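Local coordinates for protein dihydrodipicolinate synthase (Agrobacterium tumefaciens, PDB 3B4U) that probably condenses pyruvate with aspartate semialdehyde in the pathway to lysine, at residues E93-G98 against D132-L137; R74-V79 against A99-L104. All coordinates share one frame; numbering follows the deposited sequence.

Contact 1: E93-G98 against D132-L137; sequences EALNAG and DARDIL
L95 meets R134 twice, once through its side chain and once through its backbone oxygen. Its CD2 sits 3.6 Å above the guanidinium plane of R134, over the centre, while L95 CD1 packs on the backbone of the 132-137 segment, 3.6 Å from R134 O, with I136 CD1 a looser neighbour at 4.4 Å. CG of R134 lies in the crowded position between its backbone N and carbonyl carbon (chi1 57°), and the chain beyond runs extended to NE, the two side chains sliding by in opposite directions. R134 NH2 then donates to L95 O at 3.0 Å, in the carbonyl plane and on a lone pair, with an N-H...O angle of 146°. The other end of the guanidinium is held by a salt bridge, R134 NH1 to D135 OD2 at 2.8 Å, which uses the anti lone pair of the carboxylate and lies 4° from the guanidinium plane. In this TIM barrel the R134-L95 bond ties the C-terminal end of helix 84-96 to the loop that leads into strand 136-140. N96 follows on the exposed side; in the conformer given, a water links its ND2 weakly to D132 OD2, a doubtful bridge. At G98 a Schellman motif closes the helix, and G98 N gives L95 O a second donor.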
loop_
_atom_site.group_PDB
_atom_site.type_symbol
_atom_site.label_atom_id
_atom_site.label_comp_id
_atom_site.label_asym_id
_atom_site.label_seq_id
_atom_site.Cartn_x
_atom_site.Cartn_y
_atom_site.Cartn_z
ATOM N N GLU B 93 -18.699 5.210 1.448
ATOM C CA GLU B 93 -18.883 6.512 2.085
ATOM C C GLU B 93 -18.951 7.624 1.047
ATOM O O GLU B 93 -19.811 8.441 1.093
ATOM C CB GLU B 93 -17.730 6.819 3.027
ATOM C CG GLU B 93 -17.741 6.045 4.287
ATOM C CD GLU B 93 -16.444 6.214 5.054
ATOM O OE1 GLU B 93 -15.922 7.320 4.994
ATOM O OE2 GLU B 93 -16.031 5.272 5.704
ATOM N N ALA B 94 -18.040 7.611 0.078
ATOM C CA ALA B 94 -18.023 8.641 -0.956
ATOM C C ALA B 94 -19.241 8.531 -1.857
ATOM O O ALA B 94 -19.869 9.543 -2.208
ATOM C CB ALA B 94 -16.715 8.599 -1.745
ATOM N N LEU B 95 -19.612 7.314 -2.239
ATOM C CA LEU B 95 -20.777 7.136 -3.102
ATOM C C LEU B 95 -22.059 7.566 -2.403
ATOM O O LEU B 95 -22.908 8.196 -3.018
ATOM C CB LEU B 95 -20.897 5.685 -3.560
ATOM C CG LEU B 95 -19.816 5.201 -4.549
ATOM C CD1 LEU B 95 -19.981 3.718 -4.804
ATOM C CD2 LEU B 95 -19.807 6.019 -5.858
ATOM N N ASN B 96 -22.179 7.276 -1.109
ATOM C CA ASN B 96 -23.357 7.671 -0.333
ATOM C C ASN B 96 -23.442 9.177 -0.220
ATOM O O ASN B 96 -24.537 9.750 -0.168
ATOM C CB ASN B 96 -23.299 7.053 1.070
ATOM C CG ASN B 96 -24.403 7.570 1.977
ATOM O OD1 ASN B 96 -24.155 8.323 2.917
ATOM N ND2 ASN B 96 -25.621 7.182 1.673
ATOM N N ALA B 97 -22.307 9.846 -0.169
ATOM C CA ALA B 97 -22.229 11.302 -0.141
ATOM C C ALA B 97 -22.539 11.943 -1.489
ATOM O O ALA B 97 -22.693 13.162 -1.577
ATOM C CB ALA B 97 -20.870 11.758 0.339
ATOM N N GLY B 98 -22.625 11.146 -2.543
ATOM C CA GLY B 98 -22.967 11.646 -3.865
ATOM C C GLY B 98 -21.781 11.867 -4.805
ATOM O O GLY B 98 -21.954 12.481 -5.841
ATOM N N ASP B 132 -25.655 -0.237 -3.721
ATOM C CA ASP B 132 -25.342 1.129 -4.094
ATOM C C ASP B 132 -24.069 1.323 -4.938
ATOM O O ASP B 132 -23.771 2.428 -5.357
ATOM C CB ASP B 132 -25.169 1.952 -2.806
ATOM C CG ASP B 132 -26.436 2.021 -1.946
ATOM O OD1 ASP B 132 -27.566 1.999 -2.497
ATOM O OD2 ASP B 132 -26.276 2.122 -0.708
ATOM N N ALA B 133 -23.287 0.281 -5.154
ATOM C CA ALA B 133 -22.061 0.391 -5.937
ATOM C C ALA B 133 -22.387 0.944 -7.300
ATOM O O ALA B 133 -23.343 0.505 -7.959
ATOM C CB ALA B 133 -21.428 -0.982 -6.048
ATOM N N ARG B 134 -21.564 1.884 -7.757
ATOM C CA ARG B 134 -21.762 2.538 -9.053
ATOM C C ARG B 134 -20.465 3.282 -9.358
ATOM O O ARG B 134 -19.727 3.625 -8.440
ATOM C CB ARG B 134 -22.921 3.553 -9.020
ATOM C CG ARG B 134 -22.742 4.623 -7.959
ATOM C CD ARG B 134 -23.842 5.686 -7.968
ATOM N NE ARG B 134 -23.617 6.693 -6.939
ATOM C CZ ARG B 134 -22.789 7.735 -7.041
ATOM N NH1 ARG B 134 -22.102 7.966 -8.155
ATOM N NH2 ARG B 134 -22.589 8.488 -5.983
ATOM N N ASP B 135 -20.224 3.563 -10.633
ATOM C CA ASP B 135 -19.336 4.676 -11.016
ATOM C C ASP B 135 -17.916 4.508 -10.544
ATOM O O ASP B 135 -17.255 5.473 -10.182
ATOM C CB ASP B 135 -19.975 6.008 -10.608
ATOM C CG ASP B 135 -21.329 6.214 -11.280
ATOM O OD1 ASP B 135 -21.462 5.779 -12.440
ATOM O OD2 ASP B 135 -22.229 6.806 -10.666
ATOM N N ILE B 136 -17.427 3.279 -10.604
ATOM C CA ILE B 136 -16.047 2.969 -10.255
ATOM C C ILE B 136 -15.167 3.065 -11.497
ATOM O O ILE B 136 -15.437 2.400 -12.512
ATOM C CB ILE B 136 -15.920 1.548 -9.693
ATOM C CG1 ILE B 136 -16.904 1.278 -8.550
ATOM C CG2 ILE B 136 -14.497 1.275 -9.261
ATOM C CD1 ILE B 136 -16.759 2.108 -7.417
ATOM N N LEU B 137 -14.133 3.890 -11.380
ATOM C CA LEU B 137 -13.082 4.000 -12.381
ATOM C C LEU B 137 -11.894 3.221 -11.865
ATOM O O LEU B 137 -11.319 3.561 -10.823
ATOM C CB LEU B 137 -12.668 5.464 -12.556
ATOM C CG LEU B 137 -13.821 6.411 -12.885
ATOM C CD1 LEU B 137 -13.337 7.869 -12.794
ATOM C CD2 LEU B 137 -14.427 6.105 -14.244
HETATM O O HOH W 1 -26.490 5.507 -0.255
#

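Contact 2: R74-V79 against A99-L104; sequences RIVTGV and ARNILL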
loop_
_atom_site.group_PDB
_atom_site.type_symbol
_atom_site.label_atom_id
_atom_site.label_comp_id
_atom_site.label_asym_id
_atom_site.label_seq_id
_atom_site.Cartn_x
_atom_site.Cartn_y
_atom_site.Cartn_z
ATOM N N ARG B 74 -19.355 16.858 -8.563
ATOM C CA ARG B 74 -18.105 17.383 -9.084
ATOM C C ARG B 74 -16.892 16.896 -8.296
ATOM O O ARG B 74 -15.806 17.424 -8.488
ATOM C CB ARG B 74 -18.149 18.905 -9.140
ATOM C CG ARG B 74 -19.147 19.395 -10.202
ATOM C CD ARG B 74 -19.080 20.860 -10.402
ATOM N NE ARG B 74 -20.068 21.286 -11.377
ATOM C CZ ARG B 74 -21.119 22.085 -11.142
ATOM N NH1 ARG B 74 -21.404 22.617 -9.934
ATOM N NH2 ARG B 74 -21.893 22.372 -12.167
ATOM N N ILE B 75 -17.065 15.847 -7.487
ATOM C CA ILE B 75 -15.986 15.285 -6.686
ATOM C C ILE B 75 -15.822 13.819 -7.028
ATOM O O ILE B 75 -16.772 13.042 -7.037
ATOM C CB ILE B 75 -16.280 15.418 -5.181
ATOM C CG1 ILE B 75 -16.431 16.882 -4.801
ATOM C CG2 ILE B 75 -15.177 14.758 -4.346
ATOM C CD1 ILE B 75 -16.899 17.113 -3.368
ATOM N N VAL B 76 -14.586 13.433 -7.324
ATOM C CA VAL B 76 -14.154 12.039 -7.467
ATOM C C VAL B 76 -13.238 11.754 -6.286
ATOM O O VAL B 76 -12.435 12.613 -5.923
ATOM C CB VAL B 76 -13.401 11.846 -8.801
ATOM C CG1 VAL B 76 -12.829 10.444 -8.952
ATOM C CG2 VAL B 76 -14.314 12.205 -9.984
ATOM N N THR B 77 -13.341 10.582 -5.655
ATOM C CA THR B 77 -12.439 10.236 -4.568
ATOM C C THR B 77 -11.551 9.070 -4.933
ATOM O O THR B 77 -12.045 7.986 -5.289
ATOM C CB THR B 77 -13.201 9.925 -3.278
ATOM O OG1 THR B 77 -14.090 8.838 -3.486
ATOM C CG2 THR B 77 -14.003 11.109 -2.816
ATOM N N GLY B 78 -10.246 9.237 -4.775
ATOM C CA GLY B 78 -9.307 8.134 -4.892
ATOM C C GLY B 78 -9.371 7.216 -3.700
ATOM O O GLY B 78 -9.509 7.670 -2.568
ATOM N N VAL B 79 -9.281 5.926 -3.968
ATOM C CA VAL B 79 -9.237 4.861 -2.960
ATOM C C VAL B 79 -8.046 4.003 -3.342
ATOM O O VAL B 79 -8.005 3.427 -4.411
ATOM C CB VAL B 79 -10.560 4.059 -2.920
ATOM C CG1 VAL B 79 -10.439 2.881 -1.968
ATOM C CG2 VAL B 79 -11.716 4.978 -2.448
ATOM N N ALA B 99 -20.601 11.337 -4.492
ATOM C CA ALA B 99 -19.444 11.528 -5.352
ATOM C C ALA B 99 -19.741 11.062 -6.742
ATOM O O ALA B 99 -20.453 10.080 -6.962
ATOM C CB ALA B 99 -18.239 10.787 -4.789
ATOM N N ARG B 100 -19.159 11.749 -7.720
ATOM C CA ARG B 100 -19.335 11.387 -9.122
ATOM C C ARG B 100 -18.815 9.986 -9.411
ATOM O O ARG B 100 -19.427 9.214 -10.158
ATOM C CB ARG B 100 -18.574 12.390 -10.013
ATOM C CG ARG B 100 -19.024 12.309 -11.439
ATOM C CD ARG B 100 -18.059 12.889 -12.439
ATOM N NE ARG B 100 -18.626 12.920 -13.808
ATOM C CZ ARG B 100 -18.762 11.888 -14.643
ATOM N NH1 ARG B 100 -18.360 10.677 -14.354
ATOM N NH2 ARG B 100 -19.319 12.086 -15.833
ATOM N N ASN B 101 -17.649 9.683 -8.843
ATOM C CA ASN B 101 -16.961 8.438 -9.112
ATOM C C ASN B 101 -16.036 8.125 -7.958
ATOM O O ASN B 101 -15.637 9.014 -7.185
ATOM C CB ASN B 101 -16.033 8.530 -10.376
ATOM C CG ASN B 101 -16.764 8.663 -11.670
ATOM O OD1 ASN B 101 -17.232 7.648 -12.256
ATOM N ND2 ASN B 101 -16.859 9.860 -12.146
ATOM N N ILE B 102 -15.657 6.852 -7.884
ATOM C CA ILE B 102 -14.490 6.409 -7.152
ATOM C C ILE B 102 -13.370 6.132 -8.153
ATOM O O ILE B 102 -13.607 5.506 -9.170
ATOM C CB ILE B 102 -14.795 5.094 -6.394
ATOM C CG1 ILE B 102 -16.054 5.218 -5.519
ATOM C CG2 ILE B 102 -13.573 4.663 -5.549
ATOM C CD1 ILE B 102 -16.015 6.344 -4.508
ATOM N N LEU B 103 -12.149 6.571 -7.845
ATOM C CA LEU B 103 -10.953 6.167 -8.577
ATOM C C LEU B 103 -10.305 5.102 -7.735
ATOM O O LEU B 103 -9.686 5.407 -6.716
ATOM C CB LEU B 103 -10.044 7.364 -8.796
ATOM C CG LEU B 103 -8.716 7.021 -9.476
ATOM C CD1 LEU B 103 -8.937 6.489 -10.896
ATOM C CD2 LEU B 103 -7.787 8.241 -9.494
ATOM N N LEU B 104 -10.500 3.848 -8.120
ATOM C CA LEU B 104 -10.130 2.712 -7.297
ATOM C C LEU B 104 -8.892 2.017 -7.818
ATOM O O LEU B 104 -8.892 1.393 -8.878
ATOM C CB LEU B 104 -11.293 1.723 -7.235
ATOM C CG LEU B 104 -11.102 0.500 -6.349
ATOM C CD1 LEU B 104 -10.899 0.855 -4.877
ATOM C CD2 LEU B 104 -12.277 -0.464 -6.521
#
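Strands 75-79 and 101-104 are neighbouring parallel strands of the TIM barrel, joined through helix 84-96 as a beta-alpha-beta crossover; the axes of these segments approach to 4.6 Å at 26°. The tight part is the C-terminal half. There T77 O accepts from L103 N at 2.9 Å, the donor standing 43° out of the carbonyl plane, and L103 O takes V79 N at 2.8 Å. V79 divides its methyl groups between two partners on the face it shares with T77, I102 and L104: with CG1 anti to the backbone N (chi1 174°), V79 CG1 meets L104 CD1 at 3.6 Å, while CG2 packs against I102 CG2. Helix 84-96 covers this face through Q90, S91 and A94. Nearer the N-terminal end, one backbone bond is longer, T77 N to N101 O at 3.2 Å, and the side chains of V76 and N101 lie side by side with V76 CG1 4.0 Å from N101 CB. R100 still gives its backbone N to I75 O at 2.8 Å, but its extended side chain leads away to the partly exposed rim. T77 OG1, buried by the contact, has no hydrogen-bonding partner in the model and lies 3.3 Å from I102 CD1.

How the contacts relate
Contacts 1 and 2 lie with their centres about 7 Å apart on the same side of the chain's centre, and their segments alternate along the chain: 74-79, 93-98, 99-104, 132-137. Helix 84-96 links strand 75-79 to strand 101-104, and residues 98 and 99 carry the chain directly from contact 1 into contact 2. Strand 136-140 is the next neighbour in the parallel sheet, so strand 101-104 is flanked by strand 75-79 and strand 136-140. Two probable hydrogen bonds join the contacts, L137 N to I102 O and R134 NH2 to A99 O, each 2.8 Å. Three consecutive barrel strands and one outer helix are thus connected into a continuous section of the wall.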